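Long-range contacts in uncharacterized protein (Vanderwaltozyma polyspora, PDB 5THE), which probably binds RNA as the C-terminal lobe of a budding-yeast Argonaute, a piece that includes the Piwi domain and here holds an RNA strand: residues 38-42 / 64-70; 200-205 / 504-508; 335-339 / 379-384; 386-392 / 450-454. One frame throughout, in Å; residues are numbered along the deposited sequence.

Contact 1 of 4, residues 38-42 / 64-70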
# COMPACT_ATOMS: atom_id res chain seq x y z
N GLN A 38 -17.02 3.58 1.29
CA GLN A 38 -17.88 3.64 0.11
C GLN A 38 -17.69 2.38 -0.73
O GLN A 38 -16.57 2.07 -1.12
CB GLN A 38 -17.56 4.88 -0.73
CG GLN A 38 -18.37 4.97 -2.01
CD GLN A 38 -19.80 5.37 -1.73
OE1 GLN A 38 -20.04 6.44 -1.19
NE2 GLN A 38 -20.76 4.53 -2.09
N PHE A 39 -18.79 1.68 -1.02
CA PHE A 39 -18.83 0.62 -2.01
C PHE A 39 -19.54 1.13 -3.27
O PHE A 39 -19.88 2.31 -3.37
CB PHE A 39 -19.50 -0.63 -1.43
CG PHE A 39 -19.01 -0.99 -0.06
CD1 PHE A 39 -17.75 -1.53 0.12
CD2 PHE A 39 -19.81 -0.78 1.05
CE1 PHE A 39 -17.29 -1.85 1.40
CE2 PHE A 39 -19.36 -1.09 2.33
CZ PHE A 39 -18.09 -1.63 2.49
N LYS A 40 -19.78 0.23 -4.23
CA LYS A 40 -20.41 0.66 -5.48
C LYS A 40 -21.78 1.29 -5.22
O LYS A 40 -22.09 2.36 -5.74
CB LYS A 40 -20.56 -0.52 -6.44
CG LYS A 40 -20.97 -0.06 -7.83
CD LYS A 40 -21.14 -1.21 -8.80
CE LYS A 40 -20.86 -0.72 -10.21
NZ LYS A 40 -21.74 -1.38 -11.21
N GLU A 41 -22.62 0.63 -4.43
CA GLU A 41 -24.02 1.03 -4.34
C GLU A 41 -24.48 1.15 -2.90
O GLU A 41 -25.68 1.04 -2.61
CB GLU A 41 -24.91 0.03 -5.09
CG GLU A 41 -24.48 -0.19 -6.53
CD GLU A 41 -25.42 -1.08 -7.29
OE1 GLU A 41 -26.11 -0.58 -8.20
OE2 GLU A 41 -25.49 -2.29 -6.97
N SER A 42 -23.55 1.38 -1.99
CA SER A 42 -23.84 1.31 -0.56
C SER A 42 -22.61 1.83 0.18
O SER A 42 -21.53 1.96 -0.39
CB SER A 42 -24.17 -0.13 -0.15
OG SER A 42 -24.17 -0.28 1.25
N MET A 64 -17.05 -7.90 2.24
CA MET A 64 -17.63 -7.55 0.95
C MET A 64 -19.00 -8.18 0.71
O MET A 64 -19.65 -7.80 -0.26
CB MET A 64 -16.67 -7.96 -0.18
CG MET A 64 -15.54 -6.96 -0.41
SD MET A 64 -16.18 -5.28 -0.60
CE MET A 64 -17.01 -5.34 -2.20
N LYS A 65 -19.45 -9.11 1.56
CA LYS A 65 -20.72 -9.80 1.32
C LYS A 65 -21.85 -8.80 1.08
O LYS A 65 -22.07 -7.88 1.87
CB LYS A 65 -21.05 -10.70 2.51
CG LYS A 65 -22.36 -11.48 2.36
CD LYS A 65 -22.41 -12.66 3.32
CE LYS A 65 -23.73 -13.42 3.20
NZ LYS A 65 -24.89 -12.52 3.46
N GLY A 66 -22.55 -8.97 -0.05
CA GLY A 66 -23.60 -8.05 -0.41
C GLY A 66 -23.14 -6.74 -1.00
O GLY A 66 -23.98 -5.91 -1.34
N HIS A 67 -21.84 -6.53 -1.14
CA HIS A 67 -21.32 -5.29 -1.71
C HIS A 67 -20.62 -5.57 -3.03
O HIS A 67 -20.27 -6.71 -3.34
CB HIS A 67 -20.34 -4.61 -0.75
CG HIS A 67 -20.93 -4.27 0.58
ND1 HIS A 67 -22.06 -3.49 0.71
CD2 HIS A 67 -20.56 -4.61 1.84
CE1 HIS A 67 -22.35 -3.35 1.99
NE2 HIS A 67 -21.45 -4.02 2.69
N GLN A 68 -20.40 -4.51 -3.79
CA GLN A 68 -19.65 -4.62 -5.02
C GLN A 68 -18.55 -3.57 -5.05
O GLN A 68 -18.66 -2.50 -4.45
CB GLN A 68 -20.56 -4.47 -6.24
CG GLN A 68 -21.52 -5.64 -6.39
CD GLN A 68 -22.41 -5.51 -7.60
OE1 GLN A 68 -22.63 -4.42 -8.11
NE2 GLN A 68 -22.93 -6.64 -8.07
N PHE A 69 -17.46 -3.92 -5.74
CA PHE A 69 -16.39 -2.97 -6.00
C PHE A 69 -16.92 -1.78 -6.78
O PHE A 69 -17.75 -1.93 -7.68
CB PHE A 69 -15.27 -3.64 -6.79
CG PHE A 69 -14.62 -4.79 -6.07
CD1 PHE A 69 -14.56 -4.81 -4.68
CD2 PHE A 69 -14.07 -5.84 -6.78
CE1 PHE A 69 -13.96 -5.87 -4.00
CE2 PHE A 69 -13.45 -6.91 -6.11
CZ PHE A 69 -13.40 -6.92 -4.72
N ILE A 70 -16.36 -0.61 -6.47
CA ILE A 70 -16.82 0.64 -7.10
C ILE A 70 -16.59 0.60 -8.61
O ILE A 70 -17.44 1.04 -9.38
CB ILE A 70 -16.09 1.84 -6.46
CG1 ILE A 70 -16.59 2.08 -5.04
CG2 ILE A 70 -16.23 3.09 -7.33
CD1 ILE A 70 -15.66 2.96 -4.21

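Contact 2 of 4, residues 200-205 / 504-508. With nucleotides of chain B.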
# COMPACT_ATOMS: atom_id res chain seq x y z
N TYR A 200 9.10 -17.32 -6.35
CA TYR A 200 8.22 -16.15 -6.41
C TYR A 200 8.95 -14.92 -6.94
O TYR A 200 8.42 -14.18 -7.77
CB TYR A 200 7.65 -15.86 -5.02
CG TYR A 200 6.80 -14.62 -4.93
CD1 TYR A 200 7.36 -13.39 -4.59
CD2 TYR A 200 5.42 -14.68 -5.14
CE1 TYR A 200 6.57 -12.25 -4.49
CE2 TYR A 200 4.63 -13.56 -5.04
CZ TYR A 200 5.20 -12.35 -4.71
OH TYR A 200 4.39 -11.22 -4.61
N ASP A 201 10.18 -14.68 -6.45
CA ASP A 201 10.95 -13.52 -6.90
C ASP A 201 11.16 -13.56 -8.40
O ASP A 201 10.98 -12.55 -9.09
CB ASP A 201 12.31 -13.48 -6.20
CG ASP A 201 12.21 -13.13 -4.73
OD1 ASP A 201 11.11 -12.77 -4.27
OD2 ASP A 201 13.25 -13.21 -4.03
N ARG A 202 11.54 -14.73 -8.91
CA ARG A 202 11.80 -14.86 -10.33
C ARG A 202 10.51 -14.72 -11.15
O ARG A 202 10.53 -14.14 -12.23
CB ARG A 202 12.47 -16.21 -10.60
CG ARG A 202 13.02 -16.34 -12.00
CD ARG A 202 14.29 -15.52 -12.12
NE ARG A 202 14.87 -15.63 -13.45
CZ ARG A 202 16.00 -15.03 -13.82
NH1 ARG A 202 16.69 -14.30 -12.95
NH2 ARG A 202 16.45 -15.16 -15.05
N LEU A 203 9.40 -15.27 -10.65
CA LEU A 203 8.12 -15.09 -11.34
C LEU A 203 7.77 -13.61 -11.49
O LEU A 203 7.34 -13.18 -12.57
CB LEU A 203 7.00 -15.80 -10.59
CG LEU A 203 6.88 -17.30 -10.82
CD1 LEU A 203 5.78 -17.84 -9.96
CD2 LEU A 203 6.62 -17.60 -12.30
N LYS A 204 7.95 -12.83 -10.43
CA LYS A 204 7.66 -11.41 -10.51
C LYS A 204 8.70 -10.69 -11.35
O LYS A 204 8.37 -9.79 -12.14
CB LYS A 204 7.57 -10.82 -9.11
CG LYS A 204 6.40 -11.39 -8.30
CD LYS A 204 5.06 -11.12 -9.00
CE LYS A 204 3.88 -11.40 -8.07
NZ LYS A 204 2.55 -11.13 -8.71
N TYR A 205 9.97 -11.09 -11.23
CA TYR A 205 11.02 -10.50 -12.04
C TYR A 205 10.72 -10.66 -13.52
O TYR A 205 10.85 -9.72 -14.30
CB TYR A 205 12.35 -11.16 -11.69
CG TYR A 205 13.51 -10.71 -12.52
CD1 TYR A 205 14.16 -9.51 -12.25
CD2 TYR A 205 14.00 -11.50 -13.56
CE1 TYR A 205 15.25 -9.10 -12.99
CE2 TYR A 205 15.09 -11.10 -14.31
CZ TYR A 205 15.71 -9.89 -14.02
OH TYR A 205 16.79 -9.47 -14.75
N CYS A 504 12.42 -8.03 -4.42
CA CYS A 504 12.27 -9.22 -5.27
C CYS A 504 13.05 -9.08 -6.56
O CYS A 504 13.79 -9.99 -6.97
CB CYS A 504 10.80 -9.46 -5.60
SG CYS A 504 9.77 -9.85 -4.20
N PHE A 505 12.89 -7.94 -7.25
CA PHE A 505 13.57 -7.74 -8.52
C PHE A 505 15.08 -7.75 -8.33
O PHE A 505 15.81 -8.38 -9.10
CB PHE A 505 13.14 -6.42 -9.16
CG PHE A 505 11.67 -6.31 -9.46
CD1 PHE A 505 10.90 -7.44 -9.67
CD2 PHE A 505 11.07 -5.06 -9.54
CE1 PHE A 505 9.54 -7.33 -9.95
CE2 PHE A 505 9.71 -4.94 -9.82
CZ PHE A 505 8.95 -6.08 -10.04
N PHE A 506 15.56 -7.04 -7.30
CA PHE A 506 17.00 -6.99 -7.04
C PHE A 506 17.54 -8.39 -6.79
O PHE A 506 18.56 -8.80 -7.37
CB PHE A 506 17.28 -6.08 -5.84
CG PHE A 506 18.75 -5.94 -5.50
CD1 PHE A 506 19.42 -6.93 -4.80
CD2 PHE A 506 19.44 -4.80 -5.86
CE1 PHE A 506 20.75 -6.79 -4.49
CE2 PHE A 506 20.77 -4.66 -5.55
CZ PHE A 506 21.43 -5.66 -4.87
N LYS A 507 16.84 -9.15 -5.94
CA LYS A 507 17.29 -10.48 -5.54
C LYS A 507 17.24 -11.48 -6.70
O LYS A 507 18.11 -12.35 -6.81
CB LYS A 507 16.46 -10.98 -4.36
CG LYS A 507 16.84 -10.34 -3.03
CD LYS A 507 15.80 -10.66 -1.94
CE LYS A 507 15.51 -12.14 -1.83
NZ LYS A 507 16.64 -12.90 -1.22
N ALA A 508 16.22 -11.39 -7.56
CA ALA A 508 16.10 -12.36 -8.64
C ALA A 508 17.22 -12.24 -9.67
O ALA A 508 17.49 -13.20 -10.39
CB ALA A 508 14.76 -12.20 -9.36
OP3 U B 1 1.83 -10.82 -4.96
P U B 1 0.81 -11.81 -5.36
OP1 U B 1 0.90 -12.06 -6.82
OP2 U B 1 -0.50 -11.40 -4.82
O5' U B 1 1.19 -13.18 -4.69
C5' U B 1 0.85 -13.47 -3.34
C4' U B 1 0.90 -14.96 -3.13
O4' U B 1 2.27 -15.43 -3.34
C3' U B 1 0.47 -15.44 -1.76
O3' U B 1 -0.31 -16.63 -1.91
C2' U B 1 1.80 -15.77 -1.06
O2' U B 1 1.72 -16.76 -0.06
C1' U B 1 2.67 -16.22 -2.23
N1 U B 1 4.12 -16.00 -2.00
C2 U B 1 4.95 -17.09 -2.08
O2 U B 1 4.53 -18.19 -2.36
N3 U B 1 6.28 -16.84 -1.84
C4 U B 1 6.85 -15.62 -1.53
O4 U B 1 8.07 -15.53 -1.35
C5 U B 1 5.91 -14.53 -1.45
C6 U B 1 4.61 -14.76 -1.68

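Contact 3 of 4, residues 335-339 / 379-384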
# COMPACT_ATOMS: atom_id res chain seq x y z
N LEU A 335 -1.75 20.34 -12.61
CA LEU A 335 -0.87 19.79 -11.59
C LEU A 335 -1.50 19.99 -10.22
O LEU A 335 -2.35 20.85 -10.04
CB LEU A 335 0.48 20.49 -11.64
CG LEU A 335 1.21 20.39 -12.98
CD1 LEU A 335 2.51 21.17 -12.95
CD2 LEU A 335 1.37 18.92 -13.34
N PRO A 336 -1.11 19.19 -9.22
CA PRO A 336 -1.67 19.39 -7.89
C PRO A 336 -1.23 20.72 -7.30
O PRO A 336 -0.17 21.25 -7.62
CB PRO A 336 -1.13 18.20 -7.08
CG PRO A 336 0.07 17.72 -7.83
CD PRO A 336 -0.18 18.05 -9.28
N THR A 337 -2.09 21.27 -6.45
CA THR A 337 -1.76 22.51 -5.78
C THR A 337 -1.34 22.30 -4.33
O THR A 337 -0.93 23.27 -3.68
CB THR A 337 -2.95 23.48 -5.85
OG1 THR A 337 -4.10 22.90 -5.22
CG2 THR A 337 -3.28 23.80 -7.31
N LYS A 338 -1.42 21.07 -3.82
CA LYS A 338 -0.91 20.70 -2.50
C LYS A 338 -0.32 19.30 -2.59
O LYS A 338 -0.86 18.44 -3.29
CB LYS A 338 -2.00 20.71 -1.41
CG LYS A 338 -2.60 22.08 -1.08
CD LYS A 338 -3.59 21.94 0.08
CE LYS A 338 -4.27 23.26 0.40
NZ LYS A 338 -3.26 24.28 0.78
N ILE A 339 0.76 19.07 -1.85
CA ILE A 339 1.42 17.77 -1.80
C ILE A 339 1.51 17.33 -0.35
O ILE A 339 1.91 18.10 0.53
CB ILE A 339 2.82 17.82 -2.46
CG1 ILE A 339 2.70 18.26 -3.92
CG2 ILE A 339 3.52 16.50 -2.37
CD1 ILE A 339 4.06 18.39 -4.62
N TYR A 379 6.01 26.59 -10.85
CA TYR A 379 5.28 25.56 -10.10
C TYR A 379 5.96 25.36 -8.75
O TYR A 379 7.07 24.83 -8.67
CB TYR A 379 5.23 24.25 -10.88
CG TYR A 379 4.40 23.20 -10.20
CD1 TYR A 379 3.05 23.41 -9.94
CD2 TYR A 379 4.96 21.97 -9.85
CE1 TYR A 379 2.29 22.46 -9.31
CE2 TYR A 379 4.19 20.99 -9.24
CZ TYR A 379 2.85 21.24 -8.97
OH TYR A 379 2.08 20.28 -8.35
N ASP A 380 5.27 25.76 -7.68
CA ASP A 380 5.81 25.70 -6.32
C ASP A 380 4.69 25.33 -5.35
O ASP A 380 4.25 26.15 -4.54
CB ASP A 380 6.45 27.04 -5.96
CG ASP A 380 7.06 27.04 -4.57
OD1 ASP A 380 7.44 25.96 -4.07
OD2 ASP A 380 7.13 28.14 -3.97
N PRO A 381 4.20 24.09 -5.40
CA PRO A 381 3.07 23.70 -4.54
C PRO A 381 3.51 23.51 -3.09
O PRO A 381 4.60 22.97 -2.84
CB PRO A 381 2.59 22.38 -5.15
CG PRO A 381 3.83 21.80 -5.81
CD PRO A 381 4.65 22.98 -6.27
N PRO A 382 2.70 23.91 -2.12
CA PRO A 382 3.07 23.71 -0.71
C PRO A 382 3.07 22.23 -0.32
O PRO A 382 2.19 21.45 -0.71
CB PRO A 382 1.99 24.49 0.06
CG PRO A 382 0.80 24.56 -0.90
CD PRO A 382 1.41 24.61 -2.27
N VAL A 383 4.04 21.86 0.50
CA VAL A 383 4.26 20.47 0.88
C VAL A 383 4.00 20.30 2.38
O VAL A 383 4.37 21.16 3.19
CB VAL A 383 5.70 20.05 0.52
CG1 VAL A 383 5.98 18.62 0.98
CG2 VAL A 383 5.93 20.19 -1.00
N THR A 384 3.36 19.20 2.74
CA THR A 384 3.32 18.75 4.13
C THR A 384 4.04 17.41 4.17
O THR A 384 3.78 16.54 3.33
CB THR A 384 1.89 18.60 4.65
OG1 THR A 384 1.23 19.87 4.66
CG2 THR A 384 1.91 18.03 6.09

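Contact 4 of 4, residues 386-392 / 450-454. With nucleotides of chain B.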
# COMPACT_ATOMS: atom_id res chain seq x y z
N ILE A 386 4.87 14.05 6.59
CA ILE A 386 4.56 13.30 7.80
C ILE A 386 5.39 12.02 7.82
O ILE A 386 5.35 11.24 6.87
CB ILE A 386 3.06 12.96 7.90
CG1 ILE A 386 2.24 14.24 7.95
CG2 ILE A 386 2.82 12.09 9.15
CD1 ILE A 386 0.74 14.01 8.08
N ALA A 387 6.12 11.81 8.90
CA ALA A 387 6.89 10.60 9.07
C ALA A 387 6.13 9.64 9.97
O ALA A 387 5.49 10.05 10.94
CB ALA A 387 8.27 10.91 9.66
N THR A 388 6.21 8.36 9.64
CA THR A 388 5.56 7.30 10.41
C THR A 388 6.60 6.33 10.94
O THR A 388 7.54 5.94 10.23
CB THR A 388 4.55 6.54 9.54
OG1 THR A 388 5.20 6.02 8.37
CG2 THR A 388 3.41 7.48 9.11
N VAL A 389 6.44 5.95 12.21
CA VAL A 389 7.22 4.87 12.82
C VAL A 389 6.20 3.88 13.36
O VAL A 389 5.50 4.17 14.34
CB VAL A 389 8.15 5.38 13.93
CG1 VAL A 389 8.84 4.21 14.63
CG2 VAL A 389 9.18 6.36 13.36
N LYS A 390 6.09 2.71 12.72
CA LYS A 390 5.01 1.81 13.13
C LYS A 390 5.46 0.71 14.08
O LYS A 390 4.61 0.10 14.73
CB LYS A 390 4.31 1.21 11.91
CG LYS A 390 5.20 0.57 10.88
CD LYS A 390 4.36 -0.03 9.75
CE LYS A 390 4.91 0.38 8.41
NZ LYS A 390 6.39 0.28 8.37
N ARG A 391 6.76 0.45 14.20
CA ARG A 391 7.28 -0.46 15.21
C ARG A 391 7.86 0.38 16.34
O ARG A 391 8.87 1.07 16.16
CB ARG A 391 8.33 -1.42 14.64
CG ARG A 391 7.75 -2.55 13.82
CD ARG A 391 8.85 -3.55 13.43
NE ARG A 391 9.41 -4.25 14.58
CZ ARG A 391 8.99 -5.43 15.03
NH1 ARG A 391 7.99 -6.06 14.42
NH2 ARG A 391 9.57 -5.98 16.09
N ASN A 392 7.20 0.35 17.49
CA ASN A 392 7.71 1.06 18.65
C ASN A 392 7.29 0.29 19.88
O ASN A 392 6.54 -0.69 19.79
CB ASN A 392 7.23 2.52 18.66
CG ASN A 392 5.74 2.63 18.46
OD1 ASN A 392 4.96 2.23 19.32
ND2 ASN A 392 5.33 3.17 17.31
N VAL A 450 -0.32 -2.39 18.12
CA VAL A 450 0.80 -1.46 18.18
C VAL A 450 0.35 -0.17 17.50
O VAL A 450 0.04 -0.19 16.31
CB VAL A 450 2.05 -2.02 17.49
CG1 VAL A 450 3.22 -1.01 17.61
CG2 VAL A 450 2.41 -3.39 18.05
N PRO A 451 0.33 0.96 18.20
CA PRO A 451 -0.06 2.21 17.56
C PRO A 451 1.00 2.69 16.58
O PRO A 451 2.17 2.32 16.66
CB PRO A 451 -0.22 3.17 18.74
CG PRO A 451 0.75 2.64 19.79
CD PRO A 451 0.79 1.14 19.59
N CYS A 452 0.58 3.51 15.62
CA CYS A 452 1.53 4.16 14.73
C CYS A 452 1.93 5.49 15.34
O CYS A 452 1.09 6.23 15.87
CB CYS A 452 0.94 4.38 13.34
SG CYS A 452 2.16 5.07 12.17
N HIS A 453 3.23 5.77 15.31
CA HIS A 453 3.78 7.04 15.78
C HIS A 453 4.04 7.94 14.58
O HIS A 453 4.82 7.60 13.69
CB HIS A 453 5.07 6.81 16.59
CG HIS A 453 5.43 7.96 17.48
ND1 HIS A 453 6.47 7.92 18.38
CD2 HIS A 453 4.87 9.20 17.60
CE1 HIS A 453 6.55 9.07 19.02
NE2 HIS A 453 5.59 9.87 18.56
N TYR A 454 3.35 9.09 14.54
CA TYR A 454 3.42 10.02 13.43
C TYR A 454 4.15 11.28 13.86
O TYR A 454 3.98 11.75 14.99
CB TYR A 454 2.03 10.45 12.96
CG TYR A 454 1.11 9.38 12.44
CD1 TYR A 454 0.32 8.63 13.31
CD2 TYR A 454 0.99 9.17 11.07
CE1 TYR A 454 -0.55 7.67 12.81
CE2 TYR A 454 0.13 8.21 10.57
CZ TYR A 454 -0.65 7.47 11.44
OH TYR A 454 -1.52 6.51 10.94
P A B 6 -0.66 -5.11 14.92
OP1 A B 6 -0.84 -4.02 15.93
OP2 A B 6 0.15 -4.93 13.70
O5' A B 6 -0.05 -6.40 15.61
C5' A B 6 -0.49 -6.80 16.89
C4' A B 6 -0.00 -8.18 17.19
O4' A B 6 -0.55 -9.09 16.20
C3' A B 6 1.50 -8.39 17.10
O3' A B 6 2.18 -7.99 18.28
C2' A B 6 1.59 -9.88 16.84
O2' A B 6 1.36 -10.58 18.06
C1' A B 6 0.39 -10.09 15.91
N9 A B 6 0.75 -9.94 14.49
C8 A B 6 0.80 -8.76 13.78
N7 A B 6 1.14 -8.90 12.52
C5 A B 6 1.31 -10.27 12.40
C6 A B 6 1.68 -11.05 11.30
N6 A B 6 1.93 -10.52 10.09
N1 A B 6 1.76 -12.39 11.50
C2 A B 6 1.50 -12.88 12.72
N3 A B 6 1.14 -12.24 13.84
C4 A B 6 1.07 -10.92 13.59

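Contact 1 of 4, residues 38-42 / 64-70
The rings of Phe39 and His67 lie against each other in an offset stack, their centroids 3.9 Å apart and their planes only 13° from parallel. The overlap is displaced: Phe39 CD2 sits over the middle of the imidazole, whereas the imidazole CG comes down toward the rim of the phenyl ring. Met64 approaches that phenyl ring obliquely, SD standing 4.1 Å from CE1 of Phe39 in a Met-aromatic contact, and the Trp62 ring meets it as well. Ser42 brings OG to 3.6 Å from CE1 of His67, also at a slant. A type II turn from Met64 to His67, with Gly66 at positive phi, brings the sulfur and the imidazole to the same phenyl ring; with CG opposite its own carbonyl carbon (chi1 -59°), His67 lays its ring flat on Phe39.

Next to the stack, Lys40 N donates to Gln68 O at 3.0 Å. The methylenes of Lys40 then run along the backbone, CB 3.4 Å from Phe69 O. Ile70 brings CD1 to 3.3 Å from Gln38 O, while Gln38 NE2 closes a nearly straight bond of 2.7 Å to Phe39 O within its own loop.

The loop between strands 37-38 and 43-44 is thus packed on the one leading from strand 43-44 to strand 77-85; aromatic and aliphatic surfaces carry the contact, and a single backbone bond sets its direction.

Contact 2 of 4, residues 200-205 / 504-508
Tyr200, whose ring turns an edge to Cys504 SG, makes the shortest polar bond here: its OH donates to OP3 of U1 of chain B at 2.6 Å. Lys204 NZ grips the same phosphate through OP1 at 2.7 Å and also bonds Asn215 OD1. With CG swung opposite the backbone N (chi1 176°), the Tyr200 ring receives the uracil over one face, C5 of U1 lying above its centre, and Lys204 CG on the other. A leucine in its place would probably leave OP3 without its hydroxyl donor and the base without a flat surface to lie on.

Between the helices, Ala508 CB meets Tyr205 CB at 3.5 Å, and Phe505 CE1 comes equally close to Lys204 O. Asp201 OD2 lies 3.3 Å from Lys507 CE, the charged ends staying further apart. Arg202 NH1 gives a weak bond to Ala508 O, but its firmer partner is Glu171.

Helices 197-210 and 490-515 cross steeply, at 104° and 8.3 Å between the segment axes. As in other Argonautes, they probably join MID and PIWI around the RNA's 5' nucleotide, U1; Leu203 packs against strand 185-191, and Phe505 against Asp208 and Leu209 of helix 197-210.

Contact 3 of 4, residues 335-339 / 379-384
Ile339 is held on both sides by backbone hydrogen bonds: its N donates to Pro382 O at 3.0 Å, and its O accepts from Thr384 N at 2.9 Å, both nearly straight. One residue thus bonds to the neighbours on either side of Val383, the signature of parallel pairing, and Val383 CA adds a CH contact to the same Ile339 O.

One side-chain hydrogen bond joins the loops: Tyr379 OH gives its hydrogen to Pro336 O at 2.6 Å; the carbonyl oxygen lies in the plane of the phenol ring, whereas the hydroxyl stands 22° out of the carbonyl plane.

This is where two parallel strands of the RNase H-like Piwi fold begin, 339-344 and 383-389, joined by a beta-alpha-beta crossover through helix 351-373.

Ring packing is the third kind of contact. The Tyr379 ring is sandwiched: Leu335 CD1 stands over its centre, 3.7 Å from the centroid in a CH-pi contact, and Pro381 CD of its own segment lies over the opposite face. CG opposite the backbone N (chi1 -175°) carries the phenol across to the other loop. Cut back to alanine, Tyr379 would be likely to leave a gap between Leu335 and Pro381 and Pro336 O without its hydroxyl donor.

Apolar packing continues where Ile339 CD1 touches Pro381 CG at 3.6 Å.

A close carbon-to-carbonyl approach brings Pro382 CD to 3.0 Å from Thr337 O. Polar bonds leading outward take Thr337 OG1 to Asp259 and Lys338 NZ to Asn461.

Contact 4 of 4, residues 386-392 / 450-454
Val389 and His453 form an antiparallel hydrogen-bonded pair, Val389 N to His453 O at 2.7 Å and His453 N to Val389 O at 2.9 Å, with Thr388 and Tyr454 the adjoining non-hydrogen-bonded pair.

On the face carrying Thr388 and Tyr454, the Thr388 methyl CG2 lies 3.5 Å from Tyr454 CD2, the two side chains running the same way. Ile386 CG2 comes to that ring at its edge, and Cys452 SG sits over one face toward the rim, also 3.8 Å from Thr388 CB. Thr388 OG1 bonds Asp344, which Lys390 NZ meets in a salt bridge.

Past the strand end Asn392 folds back, CG held between its backbone N and carbonyl carbon (chi1 50°). Its ND2 makes two weak bonds, to Pro451 O at 3.3 Å and to Val389 O. Val450 CG1 packs 3.4 Å from Lys390 O, and Val450 N donates to OP1 of A6 of chain B at 2.8 Å; Arg391 salt-bridges another RNA phosphate.

In this antiparallel ladder of the RNase H-like Piwi fold, strand 383-389 lies between strands 339-344 and 452-459. Strand 435-440 flanks the latter, its Phe438 stacking on His453 and Asp436 bonding His453 NE2; helix 465-475 covers Ile386 and Tyr454 through Cys472.

How the contacts relate
Contacts 3 and 4 share strand 383-389: contact 3 pairs its start with strand 339-344 and contact 4 pairs its end with strand 452-459, their centres about 25 Å apart. Along that strand the RNA draws nearer. The nearest atoms of contact 3 are about 22 Å from it, whereas contact 4 bonds the phosphate of A6. Contact 2 holds the first nucleotide, U1, and lies about 29 Å centre to centre from contact 4, so the two grip separate points of one RNA strand. Both sheet contacts fall between the segments of contact 2 in sequence. Contact 1, earlier in the chain, approaches the RNA to about 10 Å at the nearest atoms and touches none of the others.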